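Local coordinates for putative peptidyl-arginine deiminase family protein (Campylobacter jejuni subsp. jejuni serotype O:2, PDB 6B10) that probably hydrolyses agmatine to N-carbamoylputrescine and ammonia, a step in bacterial putrescine and polyamine biosynthesis, at residues L105-N110 with F142-G147; Y270-F275 with N318-C323; I13-E18 with C325-K330. All blocks are in the same frame, centred on the assembly; numbering follows the deposited sequence.

Interaction 1 of 3, residues L105-N110 with F142-G147; sequences LDFTFN and FILEGG. With K (potassium ion), chain E.
Phe107 lies against Leu144 on the inner side of this contact. The methyl CD2 of Leu144 sits over one face of the ring, 4.1 Å from the centroid and 13° off the normal, a CH-pi contact. Leu144 CB, at the root of the side chain, lies 4.0 Å from Phe107 CD2, while Phe142 CB comes within 4.1 Å of Phe107 CD2. Ile94 and helix 175-186 close round these apolar groups, a setting that suits large hydrocarbon side chains. The backbone adds a hydrogen bond from Thr108 N to Phe142 O at 3.1 Å, bent to 136°; the hydroxyl OG1 of Thr108 gives the same oxygen a second, weak one. Strand 101-108 runs parallel to strand 138-141, an edge strand of a four-stranded mixed sheet, and at Phe142 the chain turns a corner and leaves that sheet. Phe107 serves two neighbourhoods. With CG anti to its carbonyl carbon (chi1 -68°), its ring goes into the apolar side while its carbonyl O binds potassium at 2.5 Å. Asp106 OD1 is a ligand at 2.8 Å, the carbonyl of Phe91 is another, and a water bound to the ion donates to Leu144 O, tying the second segment to the site without direct coordination. Towards solvent the contacts become fewer and more mixed in character. Ile143 CD1 lies close against Thr108 OG1 and Asn110 OD1, at 3.2 Å each, and Glu145 touches the edge of the Phe109 ring only through its CG methylene. Asn110, an amide at home in water, is exposed, and the chain just beyond it could not be modelled.

Interaction 2 of 3, residues Y270-F275 with N318-C323; sequences YANFVF and NGSLHC
The loop between strand 305-310 and strand 326-329 takes helical backbone angles at Leu321-Cys323, without regular helix bonds, and Asn272, just before strand 274-276, receives two of its amides, deep in what is probably the alpha/beta-propeller fold of the guanidine-modifying enzymes. Asn272 does most of the work. Its side-chain OD1 accepts a hydrogen bond from Cys323 N at 3.0 Å (158° at the hydrogen), and its backbone O takes one from His322 N, also 3.0 Å but more bent, with the donor above the carbonyl plane. A side chain of this length suits the place, because it can reach round the bend while its backbone serves the neighbouring amide. The chi1 of -141°, well away from a staggered value, is consistent with a carboxamide drawn towards the bend. Its CG comes to 3.4 Å from His322 CB, and the amide plane stands at 89° to the imidazole. Ser320 CB packs on Asn272 CB at 3.7 Å, while Ser320 OG bonds to Tyr285. His322 CD2 lies 3.1 Å from Phe273 O, an oxygen also bonded by Arg213. Asp209 holds both side chains from outside, its O taking Asn272 ND2 and its OD2 meeting His322 ND1; His322 NE2 meets Glu15. With an acceptor facing ND2 and an amide donor facing OD1, the carboxamide has one sensible orientation, and with both ring nitrogens engaged the imidazole is fixed in rotation.

Interaction 3 of 3, residues I13-E18 with C325-K330; sequences IPEWSE and CQNRFK
Phe329 presents one ring face to Ile13, whose CG2 methyl lies 3.6 Å from the centroid and only 9° off the ring normal, a CH-pi contact almost over the centre. The rim of the same ring is met by oxygens: Ser17 O stands 3.5 Å from Phe329 CE1 and Glu18 O 3.4 Å from Phe329 CD1, both near the ring plane, where the slightly positive C-H edge would favour them. A benzyl group fits such a place because its face and rim differ in polarity. Beside it, Lys330 N gives Glu18 O a straight hydrogen bond of 3.0 Å, 180° at the hydrogen. A water links this joint again, donating to Glu18 O at 2.7 Å and to Lys330 O at 2.8 Å. Outside these bonds the long chains of Glu18 and Lys330 lie alongside one another in solvent; the Glu18 carboxylate rests against the CD methylene of Lys330, with OE2 of Glu18 and NZ of Lys330 4.9 Å apart. The type I beta turn from Pro14 to Ser17, closed by Ser17 N on Pro14 O, helps bring the Ser17 carbonyl to the rim; that of Glu18 follows just after it. Phe329 is positioned by strand 326-329, which pairs antiparallel with strand 19-25. At the inner end Glu15 CG rests on the amide of Asn327, and Glu15 OE1 and Asn327 OD1, two acceptors, stand 3.4 Å apart. Arg213 and Phe275 fix the carboxylate through OE2. The closeness is probably made tolerable by a donor on each: His322 on Glu15 OE1, Arg89 on Asn327 OD1.

In the fold
Interactions 2 and 3 touch, although their centres are 14 Å apart: Glu15 of interaction 3 reaches His322 NE2 with OE1 at 2.6 Å and Phe275 N with OE2 at 3.0 Å, both probable hydrogen bonds, and so unites them in one polar network. Interaction 1 stands aside, its centre 18 Å from that of interaction 2 and 17 Å from that of interaction 3, with nearest atoms about 5 Å away in each case. Helix 88-91 spans the gap: Arg89 bonds to His322 O and Asn327 OD1, and Phe91 contributes to the potassium site. Interaction 2 lies nearest the centre of the chain, where related alpha/beta-propeller enzymes hold their active site, so the pocket is probably close by.

Interaction 1 of 3, residues L105-N110 with F142-G147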
loop_
_atom_site.group_PDB
_atom_site.type_symbol
_atom_site.label_atom_id
_atom_site.label_comp_id
_atom_site.label_asym_id
_atom_site.label_seq_id
_atom_site.Cartn_x
_atom_site.Cartn_y
_atom_site.Cartn_z
ATOM N N LEU A 105 9.508 6.245 -9.800
ATOM C CA LEU A 105 8.773 6.084 -11.045
ATOM C C LEU A 105 7.390 6.701 -10.896
ATOM O O LEU A 105 6.740 6.540 -9.859
ATOM C CB LEU A 105 8.646 4.599 -11.406
ATOM C CG LEU A 105 9.921 3.752 -11.351
ATOM C CD1 LEU A 105 9.609 2.326 -11.767
ATOM C CD2 LEU A 105 11.024 4.327 -12.226
ATOM N N ASP A 106 6.952 7.409 -11.932
ATOM C CA ASP A 106 5.626 8.021 -11.967
ATOM C C ASP A 106 4.850 7.353 -13.096
ATOM O O ASP A 106 5.006 7.697 -14.266
ATOM C CB ASP A 106 5.742 9.541 -12.177
ATOM C CG ASP A 106 4.387 10.254 -12.230
ATOM O OD1 ASP A 106 3.358 9.678 -11.812
ATOM O OD2 ASP A 106 4.353 11.412 -12.696
ATOM N N PHE A 107 4.040 6.366 -12.732
ATOM C CA PHE A 107 3.162 5.690 -13.680
ATOM C C PHE A 107 1.958 6.572 -13.978
ATOM O O PHE A 107 1.611 7.441 -13.179
ATOM C CB PHE A 107 2.712 4.349 -13.110
ATOM C CG PHE A 107 3.825 3.352 -12.988
ATOM C CD1 PHE A 107 4.622 3.311 -11.849
ATOM C CD2 PHE A 107 4.088 2.464 -14.022
ATOM C CE1 PHE A 107 5.658 2.395 -11.745
ATOM C CE2 PHE A 107 5.116 1.546 -13.919
ATOM C CZ PHE A 107 5.901 1.509 -12.778
ATOM N N THR A 108 1.320 6.364 -15.120
ATOM C CA THR A 108 0.153 7.165 -15.469
ATOM C C THR A 108 -1.078 6.618 -14.744
ATOM O O THR A 108 -1.324 5.414 -14.741
ATOM C CB THR A 108 -0.063 7.225 -16.991
ATOM O OG1 THR A 108 -0.128 5.901 -17.530
ATOM C CG2 THR A 108 1.091 7.977 -17.651
ATOM N N PHE A 109 -1.831 7.513 -14.111
ATOM C CA PHE A 109 -2.979 7.131 -13.299
ATOM C C PHE A 109 -4.259 7.782 -13.796
ATOM O O PHE A 109 -4.286 8.986 -14.061
ATOM C CB PHE A 109 -2.751 7.537 -11.846
ATOM C CG PHE A 109 -3.942 7.324 -10.965
ATOM C CD1 PHE A 109 -4.377 6.039 -10.675
ATOM C CD2 PHE A 109 -4.625 8.403 -10.421
ATOM C CE1 PHE A 109 -5.477 5.833 -9.863
ATOM C CE2 PHE A 109 -5.727 8.205 -9.606
ATOM C CZ PHE A 109 -6.155 6.917 -9.326
ATOM N N ASN A 110 -5.316 6.977 -13.897
ATOM C CA ASN A 110 -6.650 7.463 -14.248
ATOM C C ASN A 110 -7.677 7.037 -13.208
ATOM O O ASN A 110 -8.249 7.875 -12.512
ATOM C CB ASN A 110 -7.071 6.938 -15.621
ATOM C CG ASN A 110 -6.035 7.207 -16.697
ATOM O OD1 ASN A 110 -5.664 6.303 -17.447
ATOM N ND2 ASN A 110 -5.562 8.447 -16.780
ATOM N N PHE A 142 2.462 3.750 -18.534
ATOM C CA PHE A 142 1.839 2.478 -18.209
ATOM C C PHE A 142 0.850 2.724 -17.080
ATOM O O PHE A 142 1.140 3.485 -16.158
ATOM C CB PHE A 142 2.912 1.470 -17.786
ATOM C CG PHE A 142 2.400 0.072 -17.615
ATOM C CD1 PHE A 142 1.923 -0.362 -16.386
ATOM C CD2 PHE A 142 2.404 -0.815 -18.677
ATOM C CE1 PHE A 142 1.451 -1.653 -16.222
ATOM C CE2 PHE A 142 1.934 -2.110 -18.521
ATOM C CZ PHE A 142 1.455 -2.528 -17.293
ATOM N N ILE A 143 -0.320 2.096 -17.156
ATOM C CA ILE A 143 -1.357 2.268 -16.130
ATOM C C ILE A 143 -1.114 1.312 -14.967
ATOM O O ILE A 143 -1.181 0.095 -15.132
ATOM C CB ILE A 143 -2.780 2.033 -16.696
ATOM C CG1 ILE A 143 -3.069 2.974 -17.875
ATOM C CG2 ILE A 143 -3.830 2.230 -15.611
ATOM C CD1 ILE A 143 -3.024 4.453 -17.535
ATOM N N LEU A 144 -0.847 1.865 -13.788
ATOM C CA LEU A 144 -0.548 1.048 -12.618
ATOM C C LEU A 144 -0.731 1.822 -11.322
ATOM O O LEU A 144 -0.187 2.912 -11.172
ATOM C CB LEU A 144 0.888 0.524 -12.715
ATOM C CG LEU A 144 1.371 -0.378 -11.579
ATOM C CD1 LEU A 144 2.194 -1.534 -12.123
ATOM C CD2 LEU A 144 2.167 0.411 -10.547
ATOM N N GLU A 145 -1.493 1.247 -10.391
ATOM C CA GLU A 145 -1.624 1.786 -9.038
ATOM C C GLU A 145 -0.693 1.025 -8.099
ATOM O O GLU A 145 -0.466 -0.167 -8.284
ATOM C CB GLU A 145 -3.063 1.661 -8.526
ATOM C CG GLU A 145 -4.140 2.193 -9.464
ATOM C CD GLU A 145 -4.750 1.102 -10.329
ATOM O OE1 GLU A 145 -4.045 0.576 -11.219
ATOM O OE2 GLU A 145 -5.933 0.763 -10.112
ATOM N N GLY A 146 -0.179 1.710 -7.083
ATOM C CA GLY A 146 0.733 1.101 -6.113
ATOM C C GLY A 146 0.126 -0.068 -5.356
ATOM O O GLY A 146 0.804 -1.056 -5.079
ATOM N N GLY A 147 -1.160 0.035 -5.041
ATOM C CA GLY A 147 -1.879 -1.045 -4.366
ATOM C C GLY A 147 -2.130 -2.292 -5.199
ATOM O O GLY A 147 -2.575 -3.305 -4.665
HETATM K K K E . 1.153 8.232 -10.836
HETATM O O HOH W 1 -0.193 5.576 -10.464
#

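Interaction 2 of 3, residues Y270-F275 with N318-C323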
loop_
_atom_site.group_PDB
_atom_site.type_symbol
_atom_site.label_atom_id
_atom_site.label_comp_id
_atom_site.label_asym_id
_atom_site.label_seq_id
_atom_site.Cartn_x
_atom_site.Cartn_y
_atom_site.Cartn_z
ATOM N N TYR A 270 -7.295 -7.258 6.769
ATOM C CA TYR A 270 -6.074 -7.123 7.553
ATOM C C TYR A 270 -4.827 -7.092 6.676
ATOM O O TYR A 270 -3.727 -6.793 7.160
ATOM C CB TYR A 270 -5.981 -8.226 8.615
ATOM C CG TYR A 270 -7.053 -8.129 9.697
ATOM C CD1 TYR A 270 -7.042 -7.088 10.620
ATOM C CD2 TYR A 270 -8.066 -9.089 9.803
ATOM C CE1 TYR A 270 -8.007 -6.992 11.613
ATOM C CE2 TYR A 270 -9.042 -9.003 10.787
ATOM C CZ TYR A 270 -9.014 -7.956 11.693
ATOM O OH TYR A 270 -9.985 -7.876 12.677
ATOM N N ALA A 271 -4.990 -7.375 5.383
ATOM C CA ALA A 271 -3.866 -7.346 4.441
ATOM C C ALA A 271 -3.386 -5.919 4.125
ATOM O O ALA A 271 -2.263 -5.727 3.653
ATOM C CB ALA A 271 -4.230 -8.081 3.154
ATOM N N ASN A 272 -4.216 -4.919 4.405
ATOM C CA ASN A 272 -3.873 -3.520 4.125
ATOM C C ASN A 272 -3.010 -2.888 5.233
ATOM O O ASN A 272 -3.221 -1.733 5.626
ATOM C CB ASN A 272 -5.159 -2.714 3.920
ATOM C CG ASN A 272 -5.036 -1.684 2.819
ATOM O OD1 ASN A 272 -5.097 -0.485 3.069
ATOM N ND2 ASN A 272 -4.874 -2.147 1.590
ATOM N N PHE A 273 -2.037 -3.654 5.731
ATOM C CA PHE A 273 -1.054 -3.148 6.684
ATOM C C PHE A 273 0.046 -2.371 5.963
ATOM O O PHE A 273 0.084 -2.330 4.733
ATOM C CB PHE A 273 -0.455 -4.279 7.544
ATOM C CG PHE A 273 -0.022 -5.508 6.774
ATOM C CD1 PHE A 273 0.946 -5.438 5.769
ATOM C CD2 PHE A 273 -0.542 -6.756 7.100
ATOM C CE1 PHE A 273 1.352 -6.579 5.090
ATOM C CE2 PHE A 273 -0.136 -7.898 6.421
ATOM C CZ PHE A 273 0.815 -7.809 5.419
ATOM N N VAL A 274 0.938 -1.747 6.727
ATOM C CA VAL A 274 2.053 -1.031 6.134
ATOM C C VAL A 274 3.327 -1.221 6.940
ATOM O O VAL A 274 3.333 -1.036 8.148
ATOM C CB VAL A 274 1.742 0.477 5.925
ATOM C CG1 VAL A 274 1.262 1.131 7.202
ATOM C CG2 VAL A 274 2.961 1.209 5.373
ATOM N N PHE A 275 4.399 -1.620 6.259
ATOM C CA PHE A 275 5.706 -1.715 6.893
ATOM C C PHE A 275 6.330 -0.330 6.978
ATOM O O PHE A 275 6.224 0.469 6.039
ATOM C CB PHE A 275 6.645 -2.617 6.107
ATOM C CG PHE A 275 6.449 -4.088 6.354
ATOM C CD1 PHE A 275 6.973 -4.690 7.492
ATOM C CD2 PHE A 275 5.789 -4.881 5.419
ATOM C CE1 PHE A 275 6.819 -6.050 7.704
ATOM C CE2 PHE A 275 5.635 -6.243 5.625
ATOM C CZ PHE A 275 6.149 -6.827 6.770
ATOM N N ASN A 318 -13.730 3.229 1.122
ATOM C CA ASN A 318 -13.247 2.020 0.445
ATOM C C ASN A 318 -11.729 1.828 0.409
ATOM O O ASN A 318 -11.179 1.357 -0.580
ATOM C CB ASN A 318 -13.832 1.933 -0.969
ATOM C CG ASN A 318 -15.336 2.135 -0.990
ATOM O OD1 ASN A 318 -15.840 3.042 -1.656
ATOM N ND2 ASN A 318 -16.061 1.301 -0.252
ATOM N N GLY A 319 -11.064 2.164 1.505
ATOM C CA GLY A 319 -9.643 1.886 1.648
ATOM C C GLY A 319 -9.267 1.755 3.105
ATOM O O GLY A 319 -10.074 2.022 3.988
ATOM N N SER A 320 -8.035 1.340 3.359
ATOM C CA SER A 320 -7.562 1.184 4.725
ATOM C C SER A 320 -6.142 1.750 4.803
ATOM O O SER A 320 -5.762 2.537 3.943
ATOM C CB SER A 320 -7.661 -0.287 5.146
ATOM O OG SER A 320 -7.361 -0.449 6.519
ATOM N N LEU A 321 -5.370 1.357 5.813
ATOM C CA LEU A 321 -4.096 2.019 6.126
ATOM C C LEU A 321 -3.129 2.071 4.948
ATOM O O LEU A 321 -2.605 3.139 4.643
ATOM C CB LEU A 321 -3.405 1.371 7.334
ATOM C CG LEU A 321 -4.169 1.325 8.668
ATOM C CD1 LEU A 321 -3.330 0.628 9.724
ATOM C CD2 LEU A 321 -4.575 2.715 9.152
ATOM N N HIS A 322 -2.905 0.930 4.290
ATOM C CA HIS A 322 -1.930 0.841 3.187
ATOM C C HIS A 322 -2.321 1.742 2.015
ATOM O O HIS A 322 -1.465 2.375 1.412
ATOM C CB HIS A 322 -1.783 -0.608 2.701
ATOM C CG HIS A 322 -0.586 -0.849 1.829
ATOM N ND1 HIS A 322 -0.693 -1.190 0.498
ATOM C CD2 HIS A 322 0.742 -0.815 2.098
ATOM C CE1 HIS A 322 0.513 -1.349 -0.017
ATOM N NE2 HIS A 322 1.403 -1.126 0.933
ATOM N N CYS A 323 -3.615 1.787 1.703
ATOM C CA CYS A 323 -4.138 2.629 0.617
ATOM C C CYS A 323 -3.906 4.122 0.848
ATOM O O CYS A 323 -3.782 4.889 -0.100
ATOM C CB CYS A 323 -5.649 2.397 0.433
ATOM S SG CYS A 323 -6.126 0.715 -0.020
#

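Interaction 3 of 3, residues I13-E18 with C325-K330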
loop_
_atom_site.group_PDB
_atom_site.type_symbol
_atom_site.label_atom_id
_atom_site.label_comp_id
_atom_site.label_asym_id
_atom_site.label_seq_id
_atom_site.Cartn_x
_atom_site.Cartn_y
_atom_site.Cartn_z
ATOM N N ILE A 13 11.852 -3.205 -4.679
ATOM C CA ILE A 13 12.065 -2.976 -3.251
ATOM C C ILE A 13 10.868 -3.472 -2.456
ATOM O O ILE A 13 9.745 -3.028 -2.695
ATOM C CB ILE A 13 12.275 -1.479 -2.944
ATOM C CG1 ILE A 13 13.442 -0.913 -3.766
ATOM C CG2 ILE A 13 12.557 -1.267 -1.464
ATOM C CD1 ILE A 13 13.561 0.597 -3.704
ATOM N N PRO A 14 11.099 -4.394 -1.502
ATOM C CA PRO A 14 10.024 -4.793 -0.611
ATOM C C PRO A 14 9.755 -3.713 0.430
ATOM O O PRO A 14 10.652 -2.931 0.767
ATOM C CB PRO A 14 10.572 -6.052 0.055
ATOM C CG PRO A 14 12.041 -5.840 0.087
ATOM C CD PRO A 14 12.380 -5.021 -1.135
ATOM N N GLU A 15 8.534 -3.696 0.959
ATOM C CA GLU A 15 8.102 -2.620 1.849
ATOM C C GLU A 15 8.878 -2.564 3.165
ATOM O O GLU A 15 8.972 -1.504 3.794
ATOM C CB GLU A 15 6.611 -2.747 2.129
ATOM C CG GLU A 15 5.959 -1.454 2.568
ATOM C CD GLU A 15 4.463 -1.513 2.374
ATOM O OE1 GLU A 15 4.020 -1.324 1.221
ATOM O OE2 GLU A 15 3.747 -1.791 3.362
ATOM N N TRP A 16 9.443 -3.692 3.579
ATOM C CA TRP A 16 10.203 -3.738 4.828
ATOM C C TRP A 16 11.642 -3.200 4.743
ATOM O O TRP A 16 12.332 -3.139 5.757
ATOM C CB TRP A 16 10.190 -5.151 5.420
ATOM C CG TRP A 16 10.802 -6.199 4.549
ATOM C CD1 TRP A 16 12.127 -6.487 4.421
ATOM C CD2 TRP A 16 10.104 -7.112 3.699
ATOM N NE1 TRP A 16 12.298 -7.522 3.537
ATOM C CE2 TRP A 16 11.070 -7.926 3.081
ATOM C CE3 TRP A 16 8.751 -7.316 3.394
ATOM C CZ2 TRP A 16 10.730 -8.932 2.173
ATOM C CZ3 TRP A 16 8.413 -8.314 2.503
ATOM C CH2 TRP A 16 9.397 -9.109 1.900
ATOM N N SER A 17 12.097 -2.809 3.555
ATOM C CA SER A 17 13.389 -2.125 3.423
ATOM C C SER A 17 13.321 -0.756 4.105
ATOM O O SER A 17 12.233 -0.173 4.255
ATOM C CB SER A 17 13.780 -1.938 1.960
ATOM O OG SER A 17 13.901 -3.180 1.308
ATOM N N GLU A 18 14.487 -0.261 4.515
ATOM C CA GLU A 18 14.583 0.969 5.293
ATOM C C GLU A 18 14.029 2.154 4.510
ATOM O O GLU A 18 14.243 2.272 3.304
ATOM C CB GLU A 18 16.038 1.233 5.707
ATOM C CG GLU A 18 16.184 2.321 6.765
ATOM C CD GLU A 18 17.591 2.404 7.350
ATOM O OE1 GLU A 18 18.557 2.020 6.660
ATOM O OE2 GLU A 18 17.734 2.865 8.502
ATOM N N CYS A 325 -1.293 5.644 2.217
ATOM C CA CYS A 325 0.085 6.077 2.376
ATOM C C CYS A 325 0.997 5.538 1.293
ATOM O O CYS A 325 0.633 4.633 0.539
ATOM C CB CYS A 325 0.602 5.697 3.763
ATOM S SG CYS A 325 0.702 3.920 4.111
ATOM N N GLN A 326 2.173 6.139 1.189
ATOM C CA GLN A 326 3.190 5.667 0.265
ATOM C C GLN A 326 4.551 5.739 0.950
ATOM O O GLN A 326 4.821 6.645 1.738
ATOM C CB GLN A 326 3.169 6.493 -1.021
ATOM C CG GLN A 326 4.164 6.055 -2.090
ATOM C CD GLN A 326 3.979 4.610 -2.529
ATOM O OE1 GLN A 326 4.347 3.678 -1.808
ATOM N NE2 GLN A 326 3.417 4.416 -3.718
ATOM N N ASN A 327 5.396 4.766 0.654
ATOM C CA ASN A 327 6.708 4.683 1.266
ATOM C C ASN A 327 7.739 5.313 0.346
ATOM O O ASN A 327 7.669 5.156 -0.868
ATOM C CB ASN A 327 7.064 3.212 1.543
ATOM C CG ASN A 327 5.933 2.465 2.219
ATOM O OD1 ASN A 327 5.030 1.949 1.556
ATOM N ND2 ASN A 327 5.962 2.424 3.545
ATOM N N ARG A 328 8.684 6.036 0.933
ATOM C CA ARG A 328 9.826 6.570 0.199
ATOM C C ARG A 328 11.058 6.020 0.893
ATOM O O ARG A 328 11.272 6.262 2.081
ATOM C CB ARG A 328 9.817 8.103 0.201
ATOM C CG ARG A 328 11.062 8.731 -0.416
ATOM C CD ARG A 328 10.892 10.227 -0.645
ATOM N NE ARG A 328 12.188 10.882 -0.839
ATOM C CZ ARG A 328 12.825 11.003 -2.004
ATOM N NH1 ARG A 328 12.304 10.521 -3.130
ATOM N NH2 ARG A 328 14.004 11.614 -2.046
ATOM N N PHE A 329 11.850 5.253 0.156
ATOM C CA PHE A 329 12.911 4.468 0.773
ATOM C C PHE A 329 14.187 5.270 0.971
ATOM O O PHE A 329 14.391 6.300 0.329
ATOM C CB PHE A 329 13.139 3.170 -0.010
ATOM C CG PHE A 329 11.955 2.255 0.051
ATOM C CD1 PHE A 329 11.832 1.330 1.076
ATOM C CD2 PHE A 329 10.914 2.387 -0.861
ATOM C CE1 PHE A 329 10.713 0.521 1.171
ATOM C CE2 PHE A 329 9.795 1.576 -0.776
ATOM C CZ PHE A 329 9.698 0.640 0.242
ATOM N N LYS A 330 15.009 4.793 1.897
ATOM C CA LYS A 330 16.263 5.439 2.268
ATOM C C LYS A 330 17.406 4.899 1.412
ATOM O O LYS A 330 17.492 3.695 1.167
ATOM C CB LYS A 330 16.564 5.171 3.746
ATOM C CG LYS A 330 17.756 5.935 4.320
ATOM C CD LYS A 330 18.199 5.317 5.636
ATOM C CE LYS A 330 19.458 5.968 6.192
ATOM N NZ LYS A 330 19.176 7.250 6.894
HETATM O O HOH W 2 15.972 1.349 1.494
#